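Local atomic coordinates of glycerol dehydrogenase (Schizosaccharomyces pombe, PDB entry 1TA9), a protein that catalyses the NAD-dependent oxidation of glycerol to dihydroxyacetone in the assimilation of glycerol, probably with zinc as its cofactor. Residues His366-Leu374 with Ile414-Gln422; Leu226-Thr236 with Val294-Ser302. All blocks are in the same frame, centred on the assembly; numbering follows the deposited sequence.

Interaction 1: His366-Leu374 with Ile414-Gln422; sequences HLPITLEEL and IKAVDSYSQ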
loop_
_atom_site.group_PDB
_atom_site.type_symbol
_atom_site.label_atom_id
_atom_site.label_comp_id
_atom_site.label_asym_id
_atom_site.label_seq_id
_atom_site.Cartn_x
_atom_site.Cartn_y
_atom_site.Cartn_z
ATOM N N HIS B 366 19.241 -25.546 6.789
ATOM C CA HIS B 366 19.971 -26.533 7.583
ATOM C C HIS B 366 21.336 -26.043 8.064
ATOM O O HIS B 366 22.296 -26.812 8.137
ATOM C CB HIS B 366 20.146 -27.840 6.801
ATOM C CG HIS B 366 20.324 -29.045 7.676
ATOM N ND1 HIS B 366 19.281 -29.617 8.375
ATOM C CD2 HIS B 366 21.421 -29.783 7.973
ATOM C CE1 HIS B 366 19.728 -30.657 9.060
ATOM N NE2 HIS B 366 21.023 -30.778 8.833
ATOM N N LEU B 367 21.417 -24.755 8.380
ATOM C CA LEU B 367 22.641 -24.163 8.900
ATOM C C LEU B 367 22.481 -24.092 10.416
ATOM O O LEU B 367 21.381 -23.857 10.918
ATOM C CB LEU B 367 22.837 -22.752 8.333
ATOM C CG LEU B 367 23.338 -22.679 6.885
ATOM C CD1 LEU B 367 23.088 -21.290 6.306
ATOM C CD2 LEU B 367 24.829 -23.013 6.855
ATOM N N PRO B 368 23.573 -24.296 11.167
ATOM C CA PRO B 368 23.495 -24.242 12.628
ATOM C C PRO B 368 23.287 -22.816 13.134
ATOM O O PRO B 368 23.973 -21.895 12.692
ATOM C CB PRO B 368 24.841 -24.819 13.063
ATOM C CG PRO B 368 25.759 -24.365 11.972
ATOM C CD PRO B 368 24.941 -24.629 10.723
ATOM N N ILE B 369 22.342 -22.637 14.054
ATOM C CA ILE B 369 22.068 -21.317 14.609
ATOM C C ILE B 369 22.176 -21.298 16.125
ATOM O O ILE B 369 21.831 -20.306 16.762
ATOM C CB ILE B 369 20.666 -20.806 14.217
ATOM C CG1 ILE B 369 19.586 -21.761 14.734
ATOM C CG2 ILE B 369 20.584 -20.641 12.707
ATOM C CD1 ILE B 369 18.166 -21.244 14.535
ATOM N N THR B 370 22.656 -22.397 16.698
ATOM C CA THR B 370 22.820 -22.500 18.145
ATOM C C THR B 370 24.169 -23.120 18.475
ATOM O O THR B 370 24.759 -23.810 17.644
ATOM C CB THR B 370 21.728 -23.382 18.780
ATOM O OG1 THR B 370 21.768 -24.689 18.193
ATOM C CG2 THR B 370 20.351 -22.773 18.556
ATOM N N LEU B 371 24.650 -22.874 19.690
ATOM C CA LEU B 371 25.929 -23.426 20.135
ATOM C C LEU B 371 25.843 -24.950 20.172
ATOM O O LEU B 371 26.828 -25.650 19.919
ATOM C CB LEU B 371 26.283 -22.878 21.524
ATOM C CG LEU B 371 26.594 -21.378 21.579
ATOM C CD1 LEU B 371 26.680 -20.907 23.027
ATOM C CD2 LEU B 371 27.904 -21.106 20.843
ATOM N N GLU B 372 24.654 -25.458 20.489
ATOM C CA GLU B 372 24.425 -26.896 20.544
ATOM C C GLU B 372 24.722 -27.502 19.173
ATOM O O GLU B 372 25.467 -28.473 19.065
ATOM C CB GLU B 372 22.972 -27.191 20.935
ATOM C CG GLU B 372 22.629 -28.677 20.996
ATOM C CD GLU B 372 23.096 -29.346 22.283
ATOM O OE1 GLU B 372 23.237 -30.588 22.295
ATOM O OE2 GLU B 372 23.308 -28.638 23.291
ATOM N N GLU B 373 24.147 -26.913 18.127
ATOM C CA GLU B 373 24.354 -27.417 16.772
ATOM C C GLU B 373 25.803 -27.266 16.321
ATOM O O GLU B 373 26.327 -28.123 15.604
ATOM C CB GLU B 373 23.426 -26.703 15.790
ATOM C CG GLU B 373 21.957 -26.860 16.129
ATOM C CD GLU B 373 21.070 -26.035 15.227
ATOM O OE1 GLU B 373 20.611 -26.567 14.195
ATOM O OE2 GLU B 373 20.854 -24.845 15.546
ATOM N N LEU B 374 26.447 -26.177 16.736
ATOM C CA LEU B 374 27.844 -25.950 16.378
ATOM C C LEU B 374 28.722 -27.020 17.019
ATOM O O LEU B 374 29.873 -27.201 16.629
ATOM C CB LEU B 374 28.310 -24.572 16.849
ATOM C CG LEU B 374 27.783 -23.352 16.091
ATOM C CD1 LEU B 374 28.380 -22.092 16.694
ATOM C CD2 LEU B 374 28.153 -23.458 14.611
ATOM N N ILE B 414 27.755 -13.576 21.138
ATOM C CA ILE B 414 27.795 -14.979 20.737
ATOM C C ILE B 414 26.754 -15.757 21.547
ATOM O O ILE B 414 26.031 -16.598 21.004
ATOM C CB ILE B 414 29.197 -15.589 20.974
ATOM C CG1 ILE B 414 30.179 -15.031 19.936
ATOM C CG2 ILE B 414 29.129 -17.111 20.903
ATOM C CD1 ILE B 414 31.619 -15.483 20.145
ATOM N N LYS B 415 26.675 -15.472 22.844
ATOM C CA LYS B 415 25.706 -16.147 23.700
ATOM C C LYS B 415 24.292 -15.654 23.420
ATOM O O LYS B 415 23.336 -16.419 23.506
ATOM C CB LYS B 415 26.052 -15.932 25.178
ATOM C CG LYS B 415 27.244 -16.770 25.637
ATOM C CD LYS B 415 27.561 -16.576 27.115
ATOM C CE LYS B 415 28.217 -15.228 27.378
ATOM N NZ LYS B 415 28.707 -15.113 28.793
ATOM N N ALA B 416 24.160 -14.375 23.080
ATOM C CA ALA B 416 22.850 -13.809 22.782
ATOM C C ALA B 416 22.248 -14.523 21.574
ATOM O O ALA B 416 21.070 -14.873 21.576
ATOM C CB ALA B 416 22.971 -12.314 22.511
ATOM N N VAL B 417 23.054 -14.734 20.535
ATOM C CA VAL B 417 22.560 -15.434 19.353
ATOM C C VAL B 417 21.976 -16.783 19.780
ATOM O O VAL B 417 20.874 -17.154 19.379
ATOM C CB VAL B 417 23.695 -15.684 18.327
ATOM C CG1 VAL B 417 23.205 -16.620 17.227
ATOM C CG2 VAL B 417 24.159 -14.356 17.724
ATOM N N ASP B 418 22.714 -17.509 20.611
ATOM C CA ASP B 418 22.260 -18.815 21.080
ATOM C C ASP B 418 20.890 -18.742 21.760
ATOM O O ASP B 418 20.004 -19.544 21.465
ATOM C CB ASP B 418 23.286 -19.411 22.038
ATOM C CG ASP B 418 22.925 -20.814 22.474
ATOM O OD1 ASP B 418 22.838 -21.709 21.602
ATOM O OD2 ASP B 418 22.727 -21.017 23.689
ATOM N N SER B 419 20.713 -17.785 22.666
ATOM C CA SER B 419 19.433 -17.639 23.355
ATOM C C SER B 419 18.313 -17.203 22.406
ATOM O O SER B 419 17.182 -17.685 22.509
ATOM C CB SER B 419 19.552 -16.630 24.498
ATOM O OG SER B 419 20.421 -17.106 25.510
ATOM N N TYR B 420 18.618 -16.275 21.502
ATOM C CA TYR B 420 17.621 -15.795 20.543
ATOM C C TYR B 420 17.141 -16.950 19.657
ATOM O O TYR B 420 15.939 -17.129 19.441
ATOM C CB TYR B 420 18.215 -14.704 19.634
ATOM C CG TYR B 420 18.534 -13.365 20.277
ATOM C CD1 TYR B 420 18.427 -13.163 21.653
ATOM C CD2 TYR B 420 18.983 -12.303 19.492
ATOM C CE1 TYR B 420 18.768 -11.920 22.235
ATOM C CE2 TYR B 420 19.325 -11.067 20.056
ATOM C CZ TYR B 420 19.217 -10.882 21.423
ATOM O OH TYR B 420 19.569 -9.661 21.962
ATOM N N SER B 421 18.090 -17.715 19.125
ATOM C CA SER B 421 17.765 -18.850 18.260
ATOM C C SER B 421 16.962 -19.901 19.023
ATOM O O SER B 421 15.995 -20.449 18.498
ATOM C CB SER B 421 19.047 -19.478 17.698
ATOM O OG SER B 421 19.697 -18.600 16.793
ATOM N N GLN B 422 17.356 -20.188 20.259
ATOM C CA GLN B 422 16.617 -21.166 21.050
ATOM C C GLN B 422 15.184 -20.708 21.292
ATOM O O GLN B 422 14.262 -21.525 21.312
ATOM C CB GLN B 422 17.301 -21.412 22.393
ATOM C CG GLN B 422 18.606 -22.166 22.286
ATOM C CD GLN B 422 19.095 -22.633 23.635
ATOM O OE1 GLN B 422 18.381 -23.339 24.350
ATOM N NE2 GLN B 422 20.309 -22.247 23.993
HETATM O O HOH W 1 22.588 -24.203 22.258
#
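Two hydrogen bonds join Ile-369 and Leu-371 to one side of helix 407-428. The hydroxyl OG of Ser-421 donates to Ile-369 O at 2.7 Å, tilted from the carbonyl plane. Asp-418 OD1 accepts from Leu-371 N at 2.9 Å; with CG anti to its own backbone N (chi1 -175°), the carboxylate reaches over to that N-H, which meets it from above its plane in a fairly straight bond (162°). A water bridges the same OD1 to Glu-372 N, so an acid suits this place, where amides of a beginning helical turn point. The other oxygen, OD2, forms a salt bridge to Arg-284 of the second subunit.

Carbon contacts surround these bonds: Thr-370 CG2 lies 3.6 Å from Ser-421 CB, the Leu-371 side chain crosses that of Asp-418 at about a right angle, CD1 against its CB and CG, and CD2 reaches Ile-414 CG2 at 4.2 Å.

Within 366-374, Thr-370 OG1 accepts from Glu-373 N and donates to Glu-373 OE2 at 2.8 Å, meeting the anti lone pair of that carboxylate oxygen. An alanine at Thr-370 would remove OG1 and CG2, and is likely to leave Glu-373 N without its cap and open a gap beside Ser-421 CB.

The arrangement is an N-capped helical turn docked on a longer helix at a subunit interface.

Interaction 2: Leu226-Thr236 with Val294-Ser302; sequences LISGIGDALST and VVEANTLMS. With K (potassium ion), chain J; ZN (zinc ion), chain I.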
loop_
_atom_site.group_PDB
_atom_site.type_symbol
_atom_site.label_atom_id
_atom_site.label_comp_id
_atom_site.label_asym_id
_atom_site.label_seq_id
_atom_site.Cartn_x
_atom_site.Cartn_y
_atom_site.Cartn_z
ATOM N N LEU B 226 27.075 -27.317 -0.507
ATOM C CA LEU B 226 26.309 -26.208 -1.074
ATOM C C LEU B 226 25.767 -25.331 0.046
ATOM O O LEU B 226 25.799 -24.104 -0.044
ATOM C CB LEU B 226 25.136 -26.731 -1.916
ATOM C CG LEU B 226 24.225 -25.654 -2.526
ATOM C CD1 LEU B 226 24.979 -24.920 -3.629
ATOM C CD2 LEU B 226 22.961 -26.285 -3.094
ATOM N N ILE B 227 25.266 -25.971 1.098
ATOM C CA ILE B 227 24.709 -25.256 2.234
ATOM C C ILE B 227 25.775 -24.396 2.905
ATOM O O ILE B 227 25.494 -23.283 3.343
ATOM C CB ILE B 227 24.082 -26.240 3.243
ATOM C CG1 ILE B 227 22.843 -26.876 2.608
ATOM C CG2 ILE B 227 23.714 -25.514 4.534
ATOM C CD1 ILE B 227 22.236 -28.025 3.389
ATOM N N SER B 228 26.996 -24.909 2.979
ATOM C CA SER B 228 28.083 -24.144 3.571
ATOM C C SER B 228 28.303 -22.891 2.717
ATOM O O SER B 228 28.537 -21.804 3.237
ATOM C CB SER B 228 29.359 -24.979 3.607
ATOM O OG SER B 228 30.442 -24.193 4.058
ATOM N N GLY B 229 28.220 -23.058 1.400
ATOM C CA GLY B 229 28.388 -21.932 0.501
ATOM C C GLY B 229 27.263 -20.923 0.651
ATOM O O GLY B 229 27.459 -19.730 0.442
ATOM N N ILE B 230 26.071 -21.401 0.989
ATOM C CA ILE B 230 24.928 -20.509 1.182
ATOM C C ILE B 230 25.193 -19.704 2.452
ATOM O O ILE B 230 24.916 -18.502 2.518
ATOM C CB ILE B 230 23.611 -21.320 1.325
ATOM C CG1 ILE B 230 23.233 -21.915 -0.036
ATOM C CG2 ILE B 230 22.492 -20.436 1.882
ATOM C CD1 ILE B 230 22.072 -22.897 0.011
ATOM N N GLY B 231 25.744 -20.376 3.457
ATOM C CA GLY B 231 26.053 -19.708 4.707
ATOM C C GLY B 231 27.062 -18.599 4.488
ATOM O O GLY B 231 26.956 -17.514 5.066
ATOM N N ASP B 232 28.050 -18.867 3.642
ATOM C CA ASP B 232 29.070 -17.874 3.351
ATOM C C ASP B 232 28.434 -16.751 2.528
ATOM O O ASP B 232 28.668 -15.572 2.784
ATOM C CB ASP B 232 30.220 -18.513 2.565
ATOM C CG ASP B 232 31.506 -17.714 2.665
ATOM O OD1 ASP B 232 32.434 -17.955 1.862
ATOM O OD2 ASP B 232 31.591 -16.850 3.559
ATOM N N ALA B 233 27.612 -17.121 1.550
ATOM C CA ALA B 233 26.964 -16.131 0.694
ATOM C C ALA B 233 26.017 -15.212 1.479
ATOM O O ALA B 233 25.880 -14.026 1.161
ATOM C CB ALA B 233 26.210 -16.835 -0.436
ATOM N N LEU B 234 25.368 -15.754 2.504
ATOM C CA LEU B 234 24.455 -14.957 3.322
ATOM C C LEU B 234 25.129 -13.794 4.052
ATOM O O LEU B 234 24.495 -12.772 4.308
ATOM C CB LEU B 234 23.746 -15.843 4.351
ATOM C CG LEU B 234 22.532 -16.626 3.850
ATOM C CD1 LEU B 234 22.074 -17.601 4.929
ATOM C CD2 LEU B 234 21.416 -15.657 3.484
ATOM N N SER B 235 26.404 -13.934 4.392
ATOM C CA SER B 235 27.082 -12.858 5.103
ATOM C C SER B 235 27.522 -11.712 4.193
ATOM O O SER B 235 27.748 -10.596 4.660
ATOM C CB SER B 235 28.300 -13.397 5.856
ATOM O OG SER B 235 29.345 -13.739 4.971
ATOM N N THR B 236 27.625 -11.983 2.896
ATOM C CA THR B 236 28.064 -10.973 1.942
ATOM C C THR B 236 27.296 -9.655 2.009
ATOM O O THR B 236 27.899 -8.598 2.195
ATOM C CB THR B 236 27.994 -11.498 0.496
ATOM O OG1 THR B 236 28.839 -12.646 0.367
ATOM C CG2 THR B 236 28.457 -10.427 -0.484
ATOM N N VAL B 294 22.022 -20.526 -7.611
ATOM C CA VAL B 294 22.693 -20.479 -6.321
ATOM C C VAL B 294 24.189 -20.739 -6.467
ATOM O O VAL B 294 24.993 -20.225 -5.687
ATOM C CB VAL B 294 22.045 -21.474 -5.332
ATOM C CG1 VAL B 294 22.813 -21.494 -4.013
ATOM C CG2 VAL B 294 20.598 -21.056 -5.085
ATOM N N VAL B 295 24.576 -21.530 -7.463
ATOM C CA VAL B 295 26.000 -21.758 -7.678
ATOM C C VAL B 295 26.580 -20.397 -8.065
ATOM O O VAL B 295 27.661 -20.014 -7.603
ATOM C CB VAL B 295 26.267 -22.787 -8.805
ATOM C CG1 VAL B 295 27.744 -22.772 -9.186
ATOM C CG2 VAL B 295 25.876 -24.186 -8.330
ATOM N N GLU B 296 25.852 -19.649 -8.895
ATOM C CA GLU B 296 26.333 -18.326 -9.289
ATOM C C GLU B 296 26.357 -17.387 -8.078
ATOM O O GLU B 296 27.298 -16.622 -7.899
ATOM C CB GLU B 296 25.465 -17.698 -10.395
ATOM C CG GLU B 296 26.066 -16.377 -10.890
ATOM C CD GLU B 296 25.121 -15.514 -11.708
ATOM O OE1 GLU B 296 25.341 -14.282 -11.724
ATOM O OE2 GLU B 296 24.180 -16.041 -12.340
ATOM N N ALA B 297 25.323 -17.445 -7.246
ATOM C CA ALA B 297 25.260 -16.587 -6.066
ATOM C C ALA B 297 26.386 -16.906 -5.082
ATOM O O ALA B 297 27.022 -16.004 -4.532
ATOM C CB ALA B 297 23.908 -16.744 -5.375
ATOM N N ASN B 298 26.632 -18.194 -4.871
ATOM C CA ASN B 298 27.670 -18.637 -3.948
ATOM C C ASN B 298 29.080 -18.327 -4.427
ATOM O O ASN B 298 29.989 -18.141 -3.619
ATOM C CB ASN B 298 27.575 -20.153 -3.731
ATOM C CG ASN B 298 26.443 -20.546 -2.807
ATOM O OD1 ASN B 298 25.619 -19.719 -2.422
ATOM N ND2 ASN B 298 26.395 -21.825 -2.450
ATOM N N THR B 299 29.262 -18.288 -5.740
ATOM C CA THR B 299 30.585 -18.072 -6.311
ATOM C C THR B 299 30.832 -16.682 -6.880
ATOM O O THR B 299 31.626 -15.917 -6.335
ATOM C CB THR B 299 30.856 -19.116 -7.412
ATOM O OG1 THR B 299 30.334 -20.387 -6.993
ATOM C CG2 THR B 299 32.353 -19.264 -7.651
ATOM N N LEU B 300 30.157 -16.352 -7.975
ATOM C CA LEU B 300 30.348 -15.046 -8.605
ATOM C C LEU B 300 29.806 -13.867 -7.803
ATOM O O LEU B 300 30.550 -12.935 -7.479
ATOM C CB LEU B 300 29.716 -15.032 -10.001
ATOM C CG LEU B 300 29.821 -13.732 -10.806
ATOM C CD1 LEU B 300 31.279 -13.427 -11.134
ATOM C CD2 LEU B 300 29.009 -13.867 -12.083
ATOM N N MET B 301 28.518 -13.901 -7.474
ATOM C CA MET B 301 27.908 -12.796 -6.738
ATOM C C MET B 301 28.520 -12.576 -5.359
ATOM O O MET B 301 28.925 -11.462 -5.013
ATOM C CB MET B 301 26.401 -13.016 -6.608
ATOM C CG MET B 301 25.661 -13.044 -7.937
ATOM S SD MET B 301 23.910 -13.330 -7.668
ATOM C CE MET B 301 23.606 -14.812 -8.686
ATOM N N SER B 302 28.584 -13.629 -4.560
ATOM C CA SER B 302 29.156 -13.485 -3.235
ATOM C C SER B 302 30.618 -13.041 -3.339
ATOM O O SER B 302 31.077 -12.197 -2.568
ATOM C CB SER B 302 29.043 -14.802 -2.474
ATOM O OG SER B 302 29.380 -14.609 -1.114
HETATM K K K J . 30.890 -13.939 2.206
HETATM ZN ZN ZN I . 33.796 -16.565 3.636
HETATM O O HOH W 2 29.680 -18.852 -0.874
HETATM O O HOH W 3 31.063 -11.567 3.205
#
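Helices 223-245 and 289-307 run in roughly the same direction, their axes in the segments 226-236 and 294-302 crossing at 48° with a closest approach of 8.9 Å. Asn-298 is a knob in the hole formed by Leu-226, Gly-229, Ile-230 and Ala-233. Its ND2 comes within 3.3 Å of Gly-229 C, where any CB would clash with the amide, so glycine suits the place. ND2 donates weakly to Leu-226 O and also bonds Ala-179 O, which helps to satisfy the buried amide, while OD1 rests against the small methyl CB of Ala-233. A water donates to both Gly-229 O and Asn-298 O. Toward the N-terminal ends of the two segments, Val-294 CG1 meets Ile-230 CG1 at 4.0 Å and Leu-226 CD1 at 4.1 Å.

Near the C-terminal ends, the hydroxyls OG1 of Thr-236 and OG of Ser-302 share a short hydrogen bond of 2.5 Å. The torsion that sets OG1 beside the backbone N (chi1 -60°) also lets it bind potassium at 3.0 Å, with Asp-232 O and Ser-235 OG as further ligands. Asp-232 OD2 binds zinc at 2.2 Å; His-315 and His-333 contribute to this site, which is probably catalytic.

Ser-302 OG also bonds Asp-182, another potassium ligand. Helix 258-284 packs against Leu-226, Ala-233 and Val-294, strand 71-75 meets Val-295 and Thr-299, and helix 333-347 lies against Asp-232 and Ser-235.

In the fold
From the N terminus, the chain first passes through the six-stranded parallel sheet, whose last strand in sequence is 210-214, then enters the helical part that holds both contacts. Interaction 2 closes first: a loop of 57 residues, mostly helical and including helix 258-284, returns helix 289-307 to helix 223-245 beside the metals. After helices 313-322, 333-347 and 352-364, interaction 1 closes a shorter loop of 39 residues through helix 381-391, fastening the turn at 371-374 to helix 407-428. The loops follow in series, neither nesting nor crossing. Their centres lie 20 Å apart, yet Leu-367 packs on Ile-227, Gly-231 and Leu-234, joining the peripheral contact to the metal-binding helix.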